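Local coordinates for MupZ (Pseudomonas fluorescens, PDB 6FXD), which probably acts as an epoxide hydrolase that works with a Rieske oxygenase to build an oxygen heterocycle in mupirocin biosynthesis, at residues K115-L120 / P125-L130; S52-C57 / L82-N87; F30-P33 / A39-A42; C44-E49 / A89-E94. One frame throughout, in Å; residues are numbered along the deposited sequence.

In the fold
Interactions 2 and 3 are buried, interaction 1 is partly so, and interaction 4 lies at the surface. Helix 78-94 serves both interaction 2 and interaction 4, and helix 37-51 serves both interaction 3 and interaction 4. Interactions 1 and 2 meet where L116, P119 and L120 pack on L82 and L85. The chemistry changes with place: in interaction 2 one buried carboxylate oxygen takes two hydrogen bonds, interaction 3 is wholly apolar between a strand end and a helix, and interaction 4 is an apolar contact between two helices. Interaction 1 mixes an aromatic ring packed between an arginine chain and a proline with a hydrated salt bridge beside a strand that carries the sheet into the second subunit.

Interaction 1: K115-L120 / P125-L130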
loop_
_atom_site.group_PDB
_atom_site.type_symbol
_atom_site.label_atom_id
_atom_site.label_comp_id
_atom_site.label_asym_id
_atom_site.label_seq_id
_atom_site.Cartn_x
_atom_site.Cartn_y
_atom_site.Cartn_z
ATOM N N LYS A 115 -17.323 -2.614 -4.411
ATOM C CA LYS A 115 -18.194 -2.584 -5.585
ATOM C C LYS A 115 -18.863 -3.922 -5.858
ATOM O O LYS A 115 -19.799 -3.969 -6.671
ATOM C CB LYS A 115 -17.401 -2.139 -6.817
ATOM C CG LYS A 115 -16.696 -0.791 -6.659
ATOM C CD LYS A 115 -15.714 -0.534 -7.805
ATOM C CE LYS A 115 -14.928 0.755 -7.567
ATOM N NZ LYS A 115 -13.914 1.040 -8.627
ATOM N N LEU A 116 -18.423 -4.990 -5.191
ATOM C CA LEU A 116 -18.917 -6.337 -5.433
ATOM C C LEU A 116 -19.860 -6.853 -4.352
ATOM O O LEU A 116 -20.601 -7.806 -4.617
ATOM C CB LEU A 116 -17.728 -7.309 -5.556
ATOM C CG LEU A 116 -16.743 -7.041 -6.703
ATOM C CD1 LEU A 116 -15.528 -7.953 -6.650
ATOM C CD2 LEU A 116 -17.460 -7.155 -8.055
ATOM N N ARG A 117 -19.840 -6.268 -3.143
ATOM C CA ARG A 117 -20.601 -6.842 -2.033
ATOM C C ARG A 117 -22.103 -6.831 -2.305
ATOM O O ARG A 117 -22.819 -7.753 -1.897
ATOM C CB ARG A 117 -20.249 -6.144 -0.716
ATOM C CG ARG A 117 -18.811 -6.407 -0.284
ATOM C CD ARG A 117 -18.451 -5.730 1.030
ATOM N NE ARG A 117 -17.063 -5.989 1.429
ATOM C CZ ARG A 117 -16.656 -7.010 2.186
ATOM N NH1 ARG A 117 -17.525 -7.895 2.654
ATOM N NH2 ARG A 117 -15.369 -7.142 2.484
ATOM N N GLY A 118 -22.596 -5.801 -2.985
ATOM C CA GLY A 118 -23.993 -5.724 -3.357
ATOM C C GLY A 118 -24.362 -6.694 -4.468
ATOM O O GLY A 118 -25.210 -7.572 -4.289
ATOM N N PRO A 119 -23.733 -6.547 -5.643
ATOM C CA PRO A 119 -24.067 -7.437 -6.770
ATOM C C PRO A 119 -23.871 -8.920 -6.503
ATOM O O PRO A 119 -24.611 -9.733 -7.074
ATOM C CB PRO A 119 -23.144 -6.947 -7.895
ATOM C CG PRO A 119 -22.756 -5.572 -7.523
ATOM C CD PRO A 119 -22.797 -5.482 -6.039
ATOM N N LEU A 120 -22.889 -9.315 -5.690
ATOM C CA LEU A 120 -22.607 -10.727 -5.473
ATOM C C LEU A 120 -23.251 -11.284 -4.209
ATOM O O LEU A 120 -22.994 -12.440 -3.860
ATOM C CB LEU A 120 -21.092 -10.970 -5.435
ATOM C CG LEU A 120 -20.319 -10.477 -6.658
ATOM C CD1 LEU A 120 -18.842 -10.876 -6.547
ATOM C CD2 LEU A 120 -20.937 -11.028 -7.919
ATOM N N PRO A 125 -20.687 -14.696 -0.763
ATOM C CA PRO A 125 -19.252 -14.930 -0.954
ATOM C C PRO A 125 -18.442 -14.761 0.323
ATOM O O PRO A 125 -18.841 -14.088 1.280
ATOM C CB PRO A 125 -18.851 -13.866 -1.989
ATOM C CG PRO A 125 -20.134 -13.305 -2.511
ATOM C CD PRO A 125 -21.097 -13.422 -1.369
ATOM N N GLN A 126 -17.284 -15.400 0.321
ATOM C CA GLN A 126 -16.253 -15.141 1.318
ATOM C C GLN A 126 -15.315 -14.096 0.726
ATOM O O GLN A 126 -14.587 -14.380 -0.231
ATOM C CB GLN A 126 -15.492 -16.423 1.650
ATOM C CG GLN A 126 -16.286 -17.467 2.425
ATOM C CD GLN A 126 -17.282 -18.231 1.571
ATOM O OE1 GLN A 126 -16.931 -18.786 0.526
ATOM N NE2 GLN A 126 -18.531 -18.275 2.021
ATOM N N PHE A 127 -15.349 -12.878 1.275
ATOM C CA PHE A 127 -14.589 -11.753 0.746
ATOM C C PHE A 127 -13.277 -11.642 1.511
ATOM O O PHE A 127 -13.285 -11.468 2.734
ATOM C CB PHE A 127 -15.378 -10.454 0.898
ATOM C CG PHE A 127 -16.523 -10.311 -0.088
ATOM C CD1 PHE A 127 -16.279 -10.039 -1.426
ATOM C CD2 PHE A 127 -17.849 -10.414 0.334
ATOM C CE1 PHE A 127 -17.331 -9.894 -2.327
ATOM C CE2 PHE A 127 -18.910 -10.277 -0.571
ATOM C CZ PHE A 127 -18.646 -10.004 -1.897
ATOM N N PHE A 128 -12.153 -11.747 0.798
ATOM C CA PHE A 128 -10.812 -11.638 1.378
ATOM C C PHE A 128 -10.186 -10.362 0.823
ATOM O O PHE A 128 -9.926 -10.272 -0.383
ATOM C CB PHE A 128 -9.964 -12.841 0.972
ATOM C CG PHE A 128 -10.275 -14.099 1.734
ATOM C CD1 PHE A 128 -11.344 -14.910 1.375
ATOM C CD2 PHE A 128 -9.484 -14.473 2.804
ATOM C CE1 PHE A 128 -11.616 -16.085 2.072
ATOM C CE2 PHE A 128 -9.744 -15.638 3.514
ATOM C CZ PHE A 128 -10.819 -16.441 3.157
ATOM N N GLU A 129 -9.945 -9.380 1.702
ATOM C CA GLU A 129 -9.380 -8.100 1.278
ATOM C C GLU A 129 -7.859 -8.190 1.221
ATOM O O GLU A 129 -7.202 -8.461 2.235
ATOM C CB GLU A 129 -9.847 -6.976 2.203
ATOM C CG GLU A 129 -11.336 -6.706 2.058
ATOM C CD GLU A 129 -11.829 -5.477 2.813
ATOM O OE1 GLU A 129 -11.026 -4.820 3.515
ATOM O OE2 GLU A 129 -13.038 -5.172 2.700
ATOM N N LEU A 130 -7.302 -7.956 0.035
ATOM C CA LEU A 130 -5.863 -8.048 -0.191
ATOM C C LEU A 130 -5.181 -6.825 0.417
ATOM O O LEU A 130 -5.511 -5.690 0.062
ATOM C CB LEU A 130 -5.597 -8.106 -1.697
ATOM C CG LEU A 130 -4.118 -8.214 -2.062
ATOM C CD1 LEU A 130 -3.551 -9.589 -1.725
ATOM C CD2 LEU A 130 -3.910 -7.906 -3.542
HETATM O O HOH W 1 -14.818 -4.509 0.648
HETATM O O HOH W 2 -14.291 -9.470 4.250
#
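R117 lies along F127, and these two residues supply most of the surface buried here. The arginine CG sits over one face of the ring, 4.0 Å from the F127 centroid, in a CH-pi contact; P125 CB covers the opposite face, so the ring is sandwiched. With the chain extended from CG to NE (chi2 -179°), R117 slides past F127 and carries its guanidinium over the near end of the phenylalanine, where NH1 comes 3.4 Å from F127 CD2. The two planes are tilted by 45°, well short of a parallel stack. R117 NH2 then forms a salt bridge to E129 OE2 at 3.1 Å, bent and out of both group planes. Water 1 accepts from R117 NE and lies 2.8 Å from E129 OE2, to which it can donate; water 2 links R117 NH2 to F127 O, both from the guanidinium edge. E129 OE1 is bound in turn by R110. Farther from the guanidinium, L120 CB meets P125 CG at 3.9 Å. The contact folds a loop back on strand 126-135, an edge strand added parallel to 100-108 beside a ferredoxin-like beta-alpha-beta-beta-alpha-beta unit, whose E129 and L130 pair antiparallel with a strand of the second subunit.

Interaction 2: S52-C57 / L82-N87; sequences SKEPGC and LNHLVN
E54 reaches from its loop to helix 78-94 and gives one oxygen, OE2, to both H84 and N87. The two donors use different lone pairs. H84 ND1 meets the syn lone pair of E54 OE2 at 2.8 Å, and N87 ND2 meets the anti lone pair of E54 OE2, also at 2.8 Å; each bond has an N-H...O angle of 158°. The carboxylate lies near the imidazole plane, at its edge, yet is turned about halfway between parallel and perpendicular to the ring. Against the N87 amide it stands almost upright, the planes 81° apart, while OE2 still falls close to the amide plane. E54 and N87 approach from opposite directions, and H84 comes in across the glutamate. Having CG trans to the backbone N (chi1 173°) swings the H84 ring off the helix, so that ND1 faces E54. N87, one turn further along, adopts the same first rotamer and reaches OE2 from its other side.

Two bonds of similar length grip OE2 and help to set how the carboxylate is turned, and N87 ND2 also donates to K50 O, tying the site to the end of helix 37-51. E54 opens a type I turn, closed by C57 N to E54 O at 3.2 Å. R136 of the second subunit binds the carbonyls of E54 and C57. Y60 and Y75 meet the H84 ring, which therefore sits between helix and sheet. This is a buried histidine-carboxylate hydrogen bond, extended by an asparagine, within a ferredoxin-like fold.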
loop_
_atom_site.group_PDB
_atom_site.type_symbol
_atom_site.label_atom_id
_atom_site.label_comp_id
_atom_site.label_asym_id
_atom_site.label_seq_id
_atom_site.Cartn_x
_atom_site.Cartn_y
_atom_site.Cartn_z
ATOM N N SER A 52 -13.383 -16.069 -22.787
ATOM C CA SER A 52 -12.173 -15.587 -23.442
ATOM C C SER A 52 -12.395 -14.322 -24.254
ATOM O O SER A 52 -11.413 -13.660 -24.611
ATOM C CB SER A 52 -11.564 -16.665 -24.349
ATOM O OG SER A 52 -12.328 -16.865 -25.524
ATOM N N LYS A 53 -13.643 -13.968 -24.550
ATOM C CA LYS A 53 -13.956 -12.751 -25.282
ATOM C C LYS A 53 -14.151 -11.542 -24.372
ATOM O O LYS A 53 -14.439 -10.451 -24.870
ATOM C CB LYS A 53 -15.193 -12.976 -26.149
ATOM C CG LYS A 53 -14.930 -13.979 -27.254
ATOM C CD LYS A 53 -15.917 -15.120 -27.231
ATOM C CE LYS A 53 -16.968 -14.910 -28.292
ATOM N NZ LYS A 53 -17.928 -16.039 -28.323
ATOM N N GLU A 54 -14.013 -11.710 -23.061
ATOM C CA GLU A 54 -14.159 -10.593 -22.130
ATOM C C GLU A 54 -12.857 -9.808 -22.037
ATOM O O GLU A 54 -11.839 -10.363 -21.583
ATOM C CB GLU A 54 -14.529 -11.099 -20.740
ATOM C CG GLU A 54 -15.864 -11.839 -20.679
ATOM C CD GLU A 54 -16.076 -12.542 -19.350
ATOM O OE1 GLU A 54 -15.369 -12.198 -18.358
ATOM O OE2 GLU A 54 -16.958 -13.427 -19.296
ATOM N N PRO A 55 -12.857 -8.515 -22.371
ATOM C CA PRO A 55 -11.618 -7.728 -22.254
ATOM C C PRO A 55 -11.050 -7.689 -20.854
ATOM O O PRO A 55 -9.825 -7.617 -20.697
ATOM C CB PRO A 55 -12.050 -6.321 -22.711
ATOM C CG PRO A 55 -13.281 -6.528 -23.491
ATOM C CD PRO A 55 -13.975 -7.705 -22.891
ATOM N N GLY A 56 -11.902 -7.737 -19.836
ATOM C CA GLY A 56 -11.481 -7.649 -18.459
ATOM C C GLY A 56 -10.987 -8.935 -17.839
ATOM O O GLY A 56 -10.525 -8.924 -16.696
ATOM N N CYS A 57 -11.064 -10.061 -18.540
ATOM C CA CYS A 57 -10.643 -11.339 -17.979
ATOM C C CYS A 57 -9.183 -11.613 -18.335
ATOM O O CYS A 57 -8.825 -11.659 -19.515
ATOM C CB CYS A 57 -11.540 -12.486 -18.445
ATOM S SG CYS A 57 -11.021 -14.058 -17.686
ATOM N N LEU A 82 -17.989 -8.188 -12.693
ATOM C CA LEU A 82 -19.396 -7.928 -12.973
ATOM C C LEU A 82 -19.718 -8.190 -14.440
ATOM O O LEU A 82 -20.788 -8.724 -14.754
ATOM C CB LEU A 82 -19.771 -6.507 -12.546
ATOM C CG LEU A 82 -19.541 -6.247 -11.044
ATOM C CD1 LEU A 82 -19.820 -4.803 -10.625
ATOM C CD2 LEU A 82 -20.324 -7.247 -10.181
ATOM N N ASN A 83 -18.814 -7.813 -15.356
ATOM C CA ASN A 83 -19.081 -8.075 -16.769
ATOM C C ASN A 83 -19.169 -9.566 -17.031
ATOM O O ASN A 83 -19.961 -10.005 -17.875
ATOM C CB ASN A 83 -18.011 -7.461 -17.674
ATOM C CG ASN A 83 -18.040 -5.960 -17.689
ATOM O OD1 ASN A 83 -19.028 -5.343 -17.299
ATOM N ND2 ASN A 83 -16.963 -5.356 -18.177
ATOM N N HIS A 84 -18.356 -10.361 -16.326
ATOM C CA HIS A 84 -18.394 -11.813 -16.500
ATOM C C HIS A 84 -19.729 -12.387 -16.048
ATOM O O HIS A 84 -20.304 -13.263 -16.715
ATOM C CB HIS A 84 -17.263 -12.460 -15.699
ATOM C CG HIS A 84 -17.308 -13.958 -15.684
ATOM N ND1 HIS A 84 -17.020 -14.720 -16.800
ATOM C CD2 HIS A 84 -17.580 -14.836 -14.688
ATOM C CE1 HIS A 84 -17.124 -16.001 -16.493
ATOM N NE2 HIS A 84 -17.456 -16.099 -15.217
ATOM N N LEU A 85 -20.228 -11.910 -14.907
ATOM C CA LEU A 85 -21.522 -12.335 -14.392
ATOM C C LEU A 85 -22.612 -12.154 -15.437
ATOM O O LEU A 85 -23.441 -13.047 -15.637
ATOM C CB LEU A 85 -21.848 -11.507 -13.149
ATOM C CG LEU A 85 -22.583 -12.190 -12.005
ATOM C CD1 LEU A 85 -21.645 -13.190 -11.369
ATOM C CD2 LEU A 85 -23.037 -11.157 -10.989
ATOM N N VAL A 86 -22.620 -11.005 -16.118
ATOM C CA VAL A 86 -23.612 -10.755 -17.161
ATOM C C VAL A 86 -23.368 -11.656 -18.365
ATOM O O VAL A 86 -24.315 -12.187 -18.969
ATOM C CB VAL A 86 -23.607 -9.269 -17.565
ATOM C CG1 VAL A 86 -24.532 -9.037 -18.761
ATOM C CG2 VAL A 86 -24.011 -8.393 -16.383
ATOM N N ASN A 87 -22.100 -11.818 -18.756
ATOM C CA ASN A 87 -21.769 -12.573 -19.964
ATOM C C ASN A 87 -22.157 -14.039 -19.823
ATOM O O ASN A 87 -22.646 -14.664 -20.778
ATOM C CB ASN A 87 -20.264 -12.450 -20.229
ATOM C CG ASN A 87 -19.811 -13.158 -21.504
ATOM O OD1 ASN A 87 -20.462 -13.068 -22.542
ATOM N ND2 ASN A 87 -18.667 -13.826 -21.433
HETATM O O HOH W 3 -14.729 -7.691 -19.396
#

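Interaction 3: F30-P33 / A39-A42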
loop_
_atom_site.group_PDB
_atom_site.type_symbol
_atom_site.label_atom_id
_atom_site.label_comp_id
_atom_site.label_asym_id
_atom_site.label_seq_id
_atom_site.Cartn_x
_atom_site.Cartn_y
_atom_site.Cartn_z
ATOM N N PHE A 30 -16.720 -26.425 -6.732
ATOM C CA PHE A 30 -17.867 -27.203 -7.186
ATOM C C PHE A 30 -17.848 -28.595 -6.575
ATOM O O PHE A 30 -16.796 -29.241 -6.512
ATOM C CB PHE A 30 -17.879 -27.361 -8.708
ATOM C CG PHE A 30 -17.823 -26.067 -9.459
ATOM C CD1 PHE A 30 -16.614 -25.466 -9.770
ATOM C CD2 PHE A 30 -18.992 -25.466 -9.921
ATOM C CE1 PHE A 30 -16.561 -24.282 -10.483
ATOM C CE2 PHE A 30 -18.940 -24.280 -10.646
ATOM C CZ PHE A 30 -17.728 -23.688 -10.915
ATOM N N GLU A 31 -19.014 -29.058 -6.143
ATOM C CA GLU A 31 -19.224 -30.456 -5.801
ATOM C C GLU A 31 -19.917 -31.075 -7.011
ATOM O O GLU A 31 -21.058 -30.724 -7.303
ATOM C CB GLU A 31 -20.091 -30.575 -4.547
ATOM C CG GLU A 31 -20.265 -32.008 -4.076
ATOM C CD GLU A 31 -21.051 -32.126 -2.791
ATOM O OE1 GLU A 31 -20.825 -31.306 -1.875
ATOM O OE2 GLU A 31 -21.896 -33.048 -2.701
ATOM N N ILE A 32 -19.238 -31.986 -7.697
ATOM C CA ILE A 32 -19.711 -32.553 -8.963
ATOM C C ILE A 32 -20.021 -34.028 -8.723
ATOM O O ILE A 32 -19.103 -34.796 -8.402
ATOM C CB ILE A 32 -18.652 -32.399 -10.065
ATOM C CG1 ILE A 32 -18.132 -30.957 -10.139
ATOM C CG2 ILE A 32 -19.241 -32.813 -11.419
ATOM C CD1 ILE A 32 -16.822 -30.823 -10.860
ATOM N N PRO A 33 -21.276 -34.472 -8.843
ATOM C CA PRO A 33 -21.550 -35.916 -8.794
ATOM C C PRO A 33 -20.700 -36.658 -9.816
ATOM O O PRO A 33 -20.486 -36.179 -10.931
ATOM C CB PRO A 33 -23.045 -36.014 -9.132
ATOM C CG PRO A 33 -23.604 -34.673 -8.782
ATOM C CD PRO A 33 -22.502 -33.680 -9.052
ATOM N N ALA A 39 -19.315 -34.754 -18.161
ATOM C CA ALA A 39 -20.116 -33.695 -18.763
ATOM C C ALA A 39 -19.686 -32.322 -18.251
ATOM O O ALA A 39 -19.626 -31.356 -19.020
ATOM C CB ALA A 39 -21.606 -33.935 -18.499
ATOM N N PHE A 40 -19.426 -32.203 -16.943
ATOM C CA PHE A 40 -18.925 -30.944 -16.407
ATOM C C PHE A 40 -17.636 -30.523 -17.101
ATOM O O PHE A 40 -17.495 -29.372 -17.525
ATOM C CB PHE A 40 -18.710 -31.092 -14.897
ATOM C CG PHE A 40 -18.303 -29.808 -14.196
ATOM C CD1 PHE A 40 -16.985 -29.383 -14.195
ATOM C CD2 PHE A 40 -19.255 -29.034 -13.543
ATOM C CE1 PHE A 40 -16.612 -28.197 -13.567
ATOM C CE2 PHE A 40 -18.885 -27.839 -12.892
ATOM C CZ PHE A 40 -17.578 -27.422 -12.908
ATOM N N LYS A 41 -16.687 -31.455 -17.239
ATOM C CA LYS A 41 -15.428 -31.131 -17.905
ATOM C C LYS A 41 -15.636 -30.714 -19.364
ATOM O O LYS A 41 -14.948 -29.819 -19.867
ATOM C CB LYS A 41 -14.461 -32.304 -17.775
ATOM C CG LYS A 41 -14.021 -32.512 -16.322
ATOM C CD LYS A 41 -12.935 -33.583 -16.196
ATOM C CE LYS A 41 -12.464 -33.726 -14.725
ATOM N NZ LYS A 41 -11.219 -34.514 -14.633
ATOM N N ALA A 42 -16.582 -31.347 -20.062
ATOM C CA ALA A 42 -16.881 -30.936 -21.433
ATOM C C ALA A 42 -17.404 -29.502 -21.472
ATOM O O ALA A 42 -17.013 -28.707 -22.345
ATOM C CB ALA A 42 -17.893 -31.904 -22.031
#
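F40 presents the edge of its ring to the face of F30 and one of its own faces to I32, joining strand 24-31 to helix 37-51 at the start of a beta-alpha-beta crossover in this ferredoxin-like fold. The two rings form a T-shaped (edge-to-face) pair, with centroids 5.0 Å apart and planes at 64°. F40 CZ leads, standing above the centre of the F30 ring and 3.7 Å from F30 CG, with F40 CE2 lying over the CD2 side of the same face. I32 arrives from another direction. Its CD1 sits above the middle of the F40 ring, 11° off the normal, in a CH-pi contact. The isoleucine therefore covers a face of F40 while F30 takes the far end of that ring, and the two side chains share one aromatic group without competing for the same surface.

F40 can reach both because CG is trans to its backbone N (chi1 -175°), which sends the ring out from the helix toward the strand end. The strand side is set by main-chain bonds: F30 pairs with G69, E31 with S100 and I32 with T67. A99 touches both I32 and F40, and I101 of strand 100-108 packs on F30. Beside the contact, K41 has other partners: a cation-pi contact with F64 and a salt bridge to E131 of the second subunit. The I32 branches divide the work: CD1 lies 3.6 Å from F40 CD1, whereas CG2 sits nearer the root of the phenylalanine side chain, 3.9 Å from F40 CB.

Interaction 4: C44-E49 / A89-E94; sequences CAVFIE and AELNSE
Two antiparallel helices, 37-51 and 78-94, form the helical layer of the ferredoxin-like fold, and they touch here chiefly through V46, F47 and L91. Over these short segments the axes run at 170° and come no closer than 10.9 Å, so the contact depends on side chains reaching across. L91 does most of the reaching. Its CB lies over one face of the F47 ring, 4.3 Å from the centroid and 27° off the normal, in an off-centre CH-pi contact. The far end of the same ring goes on to the helix backbone, F47 CZ coming within 3.7 Å of L91 O. The two side chains overlap alongside each other, each pointing toward the other's helix; the phenylalanine CG beside its own backbone N (chi1 -82°) directs the ring toward the neighbouring helix. Beyond CB, the branched end of L91 passes over to V46, whose CG1 meets L91 CD2 at 3.7 Å and also touches CD1. No hydrogen bond crosses the contact. Toward the sheet, F47 and I48 pack on Y60 of strand 57-65 and C44 on F62, while Q132 of the second subunit touches C44, A45 and I48 of helix 37-51.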
loop_
_atom_site.group_PDB
_atom_site.type_symbol
_atom_site.label_atom_id
_atom_site.label_comp_id
_atom_site.label_asym_id
_atom_site.label_seq_id
_atom_site.Cartn_x
_atom_site.Cartn_y
_atom_site.Cartn_z
ATOM N N CYS A 44 -16.750 -27.174 -19.492
ATOM C CA CYS A 44 -15.703 -26.210 -19.177
ATOM C C CYS A 44 -15.149 -25.555 -20.435
ATOM O O CYS A 44 -14.808 -24.370 -20.414
ATOM C CB CYS A 44 -14.580 -26.882 -18.410
ATOM S SG CYS A 44 -14.974 -27.198 -16.642
ATOM N N ALA A 45 -15.083 -26.305 -21.557
ATOM C CA ALA A 45 -14.612 -25.724 -22.812
ATOM C C ALA A 45 -15.564 -24.645 -23.299
ATOM O O ALA A 45 -15.133 -23.621 -23.838
ATOM C CB ALA A 45 -14.480 -26.815 -23.876
ATOM N N VAL A 46 -16.866 -24.854 -23.088
ATOM C CA VAL A 46 -17.861 -23.863 -23.470
ATOM C C VAL A 46 -17.715 -22.600 -22.622
ATOM O O VAL A 46 -17.768 -21.475 -23.144
ATOM C CB VAL A 46 -19.269 -24.483 -23.371
ATOM C CG1 VAL A 46 -20.360 -23.457 -23.693
ATOM C CG2 VAL A 46 -19.385 -25.716 -24.271
ATOM N N PHE A 47 -17.526 -22.760 -21.301
ATOM C CA PHE A 47 -17.387 -21.582 -20.459
ATOM C C PHE A 47 -16.096 -20.835 -20.749
ATOM O O PHE A 47 -16.080 -19.604 -20.718
ATOM C CB PHE A 47 -17.426 -21.989 -18.995
ATOM C CG PHE A 47 -18.806 -22.180 -18.466
ATOM C CD1 PHE A 47 -19.528 -23.315 -18.796
ATOM C CD2 PHE A 47 -19.389 -21.219 -17.673
ATOM C CE1 PHE A 47 -20.815 -23.490 -18.325
ATOM C CE2 PHE A 47 -20.666 -21.398 -17.183
ATOM C CZ PHE A 47 -21.379 -22.542 -17.520
ATOM N N ILE A 48 -15.011 -21.558 -21.042
ATOM C CA ILE A 48 -13.753 -20.898 -21.378
ATOM C C ILE A 48 -13.890 -20.106 -22.675
ATOM O O ILE A 48 -13.405 -18.977 -22.796
ATOM C CB ILE A 48 -12.610 -21.925 -21.463
ATOM C CG1 ILE A 48 -12.255 -22.433 -20.061
ATOM C CG2 ILE A 48 -11.411 -21.309 -22.131
ATOM C CD1 ILE A 48 -11.503 -23.735 -20.064
ATOM N N GLU A 49 -14.523 -20.696 -23.685
ATOM C CA GLU A 49 -14.660 -19.962 -24.932
ATOM C C GLU A 49 -15.443 -18.675 -24.730
ATOM O O GLU A 49 -15.088 -17.623 -25.284
ATOM C CB GLU A 49 -15.361 -20.854 -25.949
ATOM C CG GLU A 49 -15.311 -20.328 -27.406
ATOM C CD GLU A 49 -16.342 -19.254 -27.719
ATOM O OE1 GLU A 49 -17.427 -19.256 -27.102
ATOM O OE2 GLU A 49 -16.062 -18.420 -28.619
ATOM N N ALA A 89 -24.340 -15.448 -17.648
ATOM C CA ALA A 89 -25.589 -15.739 -16.951
ATOM C C ALA A 89 -26.377 -16.821 -17.664
ATOM O O ALA A 89 -26.865 -17.768 -17.031
ATOM C CB ALA A 89 -26.418 -14.463 -16.816
ATOM N N GLU A 90 -26.490 -16.705 -18.988
ATOM C CA GLU A 90 -27.259 -17.669 -19.760
ATOM C C GLU A 90 -26.636 -19.061 -19.706
ATOM O O GLU A 90 -27.357 -20.055 -19.547
ATOM C CB GLU A 90 -27.399 -17.174 -21.195
ATOM C CG GLU A 90 -28.284 -15.959 -21.334
ATOM C CD GLU A 90 -27.476 -14.691 -21.489
ATOM O OE1 GLU A 90 -26.357 -14.780 -22.036
ATOM O OE2 GLU A 90 -27.945 -13.614 -21.070
ATOM N N LEU A 91 -25.307 -19.154 -19.851
ATOM C CA LEU A 91 -24.630 -20.448 -19.778
ATOM C C LEU A 91 -24.753 -21.059 -18.391
ATOM O O LEU A 91 -24.963 -22.270 -18.252
ATOM C CB LEU A 91 -23.152 -20.290 -20.130
ATOM C CG LEU A 91 -22.763 -20.381 -21.600
ATOM C CD1 LEU A 91 -21.265 -20.195 -21.737
ATOM C CD2 LEU A 91 -23.195 -21.719 -22.166
ATOM N N ASN A 92 -24.590 -20.239 -17.349
ATOM C CA ASN A 92 -24.723 -20.727 -15.983
ATOM C C ASN A 92 -26.067 -21.413 -15.784
ATOM O O ASN A 92 -26.151 -22.508 -15.212
ATOM C CB ASN A 92 -24.574 -19.548 -15.018
ATOM C CG ASN A 92 -24.853 -19.930 -13.578
ATOM O OD1 ASN A 92 -24.030 -20.573 -12.928
ATOM N ND2 ASN A 92 -26.007 -19.520 -13.065
ATOM N N SER A 93 -27.132 -20.789 -16.284
ATOM C CA SER A 93 -28.469 -21.337 -16.114
ATOM C C SER A 93 -28.703 -22.628 -16.891
ATOM O O SER A 93 -29.583 -23.405 -16.510
ATOM C CB SER A 93 -29.525 -20.289 -16.456
ATOM O OG SER A 93 -30.819 -20.750 -16.112
ATOM N N GLU A 94 -27.958 -22.898 -17.962
ATOM C CA GLU A 94 -28.268 -24.153 -18.636
ATOM C C GLU A 94 -27.400 -25.325 -18.185
ATOM O O GLU A 94 -27.857 -26.470 -18.218
ATOM C CB GLU A 94 -28.293 -23.996 -20.161
ATOM C CG GLU A 94 -28.831 -22.713 -20.629
ATOM C CD GLU A 94 -30.299 -22.441 -20.311
ATOM O OE1 GLU A 94 -30.861 -22.963 -19.329
ATOM O OE2 GLU A 94 -30.907 -21.632 -21.035
#